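Local atomic coordinates of PexRD2 family secreted RxLR effector peptide, putative (Phytophthora infestans, PDB entry 3ZRG), a protein that enhances Phytophthora infestans colonization of Nicotiana benthamiana leaves as a secreted RxLR effector and induces a weak cell-death response there. Residues D20-K25 / K52-Y57. Numbering follows the deposited sequence. Where two conformers were deposited one is given.
Sequences DDYAAK and KKLLRY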
loop_
_atom_site.group_PDB
_atom_site.type_symbol
_atom_site.label_atom_id
_atom_site.label_comp_id
_atom_site.label_asym_id
_atom_site.label_seq_id
_atom_site.Cartn_x
_atom_site.Cartn_y
_atom_site.Cartn_z
ATOM N N ASP A 20 -4.018 0.638 5.764
ATOM C CA ASP A 20 -3.150 1.124 6.853
ATOM C C ASP A 20 -3.361 0.399 8.182
ATOM O O ASP A 20 -2.379 0.058 8.858
ATOM C CB ASP A 20 -3.182 2.658 6.948
ATOM C CG ASP A 20 -4.575 3.228 6.820
ATOM O OD1 ASP A 20 -5.166 3.185 5.720
ATOM O OD2 ASP A 20 -5.062 3.716 7.857
ATOM N N ASP A 21 -4.598 0.059 8.541
ATOM C CA ASP A 21 -4.860 -0.753 9.718
ATOM C C ASP A 21 -4.150 -2.129 9.589
ATOM O O ASP A 21 -3.539 -2.632 10.546
ATOM C CB ASP A 21 -6.359 -1.016 9.913
ATOM C CG ASP A 21 -7.161 0.185 10.413
ATOM O OD1 ASP A 21 -6.612 1.178 10.987
ATOM O OD2 ASP A 21 -8.413 0.083 10.254
ATOM N N TYR A 22 -4.264 -2.746 8.423
ATOM C CA TYR A 22 -3.670 -4.074 8.228
ATOM C C TYR A 22 -2.127 -3.962 8.264
ATOM O O TYR A 22 -1.464 -4.787 8.883
ATOM C CB TYR A 22 -4.139 -4.682 6.908
ATOM C CG TYR A 22 -3.661 -6.100 6.680
ATOM C CD1 TYR A 22 -3.637 -7.026 7.706
ATOM C CD2 TYR A 22 -3.307 -6.518 5.403
ATOM C CE1 TYR A 22 -3.243 -8.330 7.478
ATOM C CE2 TYR A 22 -2.883 -7.812 5.172
ATOM C CZ TYR A 22 -2.876 -8.707 6.194
ATOM O OH TYR A 22 -2.460 -9.996 5.996
ATOM N N ALA A 23 -1.578 -2.884 7.720
ATOM C CA ALA A 23 -0.119 -2.671 7.801
ATOM C C ALA A 23 0.325 -2.589 9.292
ATOM O O ALA A 23 1.373 -3.127 9.706
ATOM C CB ALA A 23 0.256 -1.391 7.005
ATOM N N ALA A 24 -0.500 -1.968 10.129
ATOM C CA ALA A 24 -0.177 -1.869 11.559
ATOM C C ALA A 24 -0.297 -3.253 12.223
ATOM O O ALA A 24 0.545 -3.638 13.056
ATOM C CB ALA A 24 -1.113 -0.857 12.246
ATOM N N LYS A 25 -1.310 -4.021 11.841
ATOM C CA LYS A 25 -1.443 -5.349 12.397
ATOM C C LYS A 25 -0.192 -6.169 12.082
ATOM O O LYS A 25 0.273 -6.930 12.938
ATOM C CB LYS A 25 -2.707 -6.036 11.892
ATOM C CG LYS A 25 -2.997 -7.342 12.563
ATOM C CD LYS A 25 -4.468 -7.766 12.381
ATOM C CE LYS A 25 -4.934 -8.643 13.565
ATOM N N LYS A 52 3.688 -8.723 0.659
ATOM C CA LYS A 52 2.868 -9.446 -0.317
ATOM C C LYS A 52 1.404 -9.484 0.176
ATOM O O LYS A 52 0.487 -9.230 -0.583
ATOM C CB LYS A 52 3.417 -10.853 -0.561
ATOM C CG LYS A 52 2.666 -11.628 -1.673
ATOM C CD LYS A 52 3.068 -13.078 -1.736
ATOM C CE LYS A 52 4.469 -13.260 -2.232
ATOM N NZ LYS A 52 4.655 -12.837 -3.645
ATOM N N LYS A 53 1.211 -9.784 1.452
ATOM C CA LYS A 53 -0.112 -9.845 2.045
ATOM C C LYS A 53 -0.727 -8.470 2.047
ATOM O O LYS A 53 -1.902 -8.302 1.687
ATOM C CB LYS A 53 -0.047 -10.375 3.497
ATOM C CG LYS A 53 0.179 -11.880 3.660
ATOM C CD LYS A 53 0.280 -12.155 5.201
ATOM C CE LYS A 53 0.642 -13.530 5.604
ATOM N NZ LYS A 53 0.546 -13.547 7.102
ATOM N N LEU A 54 0.042 -7.461 2.460
ATOM C CA LEU A 54 -0.480 -6.093 2.494
ATOM C C LEU A 54 -0.984 -5.600 1.113
ATOM O O LEU A 54 -2.087 -5.007 0.962
ATOM C CB LEU A 54 0.582 -5.161 3.065
ATOM C CG LEU A 54 0.133 -3.707 3.180
ATOM C CD1 LEU A 54 -1.132 -3.523 4.119
ATOM C CD2 LEU A 54 1.322 -2.852 3.571
ATOM N N LEU A 55 -0.181 -5.864 0.088
ATOM C CA LEU A 55 -0.510 -5.408 -1.258
ATOM C C LEU A 55 -1.689 -6.229 -1.803
ATOM O O LEU A 55 -2.493 -5.700 -2.541
ATOM C CB LEU A 55 0.711 -5.504 -2.149
ATOM C CG LEU A 55 1.789 -4.466 -1.835
ATOM C CD1 LEU A 55 3.009 -4.791 -2.747
ATOM C CD2 LEU A 55 1.261 -3.027 -2.020
ATOM N N ARG A 56 -1.798 -7.510 -1.455
ATOM C CA ARG A 56 -2.963 -8.324 -1.765
ATOM C C ARG A 56 -4.267 -7.700 -1.236
ATOM O O ARG A 56 -5.275 -7.583 -1.942
ATOM C CB ARG A 56 -2.767 -9.706 -1.127
ATOM C CG ARG A 56 -3.763 -10.710 -1.594
ATOM C CD ARG A 56 -3.854 -10.659 -3.104
ATOM N NE ARG A 56 -5.089 -11.255 -3.566
ATOM C CZ ARG A 56 -6.136 -10.567 -4.013
ATOM N NH1 ARG A 56 -6.095 -9.224 -4.100
ATOM N NH2 ARG A 56 -7.210 -11.248 -4.396
ATOM N N TYR A 57 -4.224 -7.358 0.044
ATOM C CA TYR A 57 -5.378 -6.692 0.719
ATOM C C TYR A 57 -5.719 -5.344 0.070
ATOM O O TYR A 57 -6.872 -5.049 -0.157
ATOM C CB TYR A 57 -5.149 -6.597 2.222
ATOM C CG TYR A 57 -6.426 -6.154 2.949
ATOM C CD1 TYR A 57 -7.637 -6.824 2.768
ATOM C CD2 TYR A 57 -6.427 -5.036 3.751
ATOM C CE1 TYR A 57 -8.763 -6.442 3.419
ATOM C CE2 TYR A 57 -7.556 -4.611 4.383
ATOM C CZ TYR A 57 -8.741 -5.315 4.230
ATOM O OH TYR A 57 -9.929 -4.934 4.856
#
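Tyr22 and Tyr57 meet at the heart of the WY-like helical fold of this effector domain, where helices 19-25 and 49-63 run nearly antiparallel, their local axes 9.8 Å apart at an angle of 162°. Tyr22 makes the largest share of the contact: with CG anti to its backbone nitrogen (chi1 -175°), its ring reaches across to the facing helix. There CD2 of Tyr22 lies 3.7 Å from CB of Tyr57. The two rings form an oblique pair, centres 5.5 Å apart and planes at 77°. Farther along the Tyr22 ring, the carbonyl O of Lys53 lies at the ring's edge, in its plane, 3.7 Å from CE2 of Tyr22. The phenol oxygen then ends against the aliphatic part of Lys53, with OH of Tyr22 3.5 Å from CB of Lys53; the extended lysine chain crosses the tyrosine at about a right angle and carries its amine away. Leu54 packs beside it, its CD1 3.9 Å from Tyr22 CD2 and also 3.8 Å from Ala23 CB. Ala23 and Leu54 are the pair whose CA atoms come nearest, 6.3 Å apart. The hydroxyl of Tyr57 is hydrogen-bonded to the carbonyl of Met17, just before helix 19-25. Met12 of helix 6-14 touches both tyrosines, Ile32 of helix 29-37 packs on Ala23 and Leu54, and Leu58 of the second subunit also reaches Ala23.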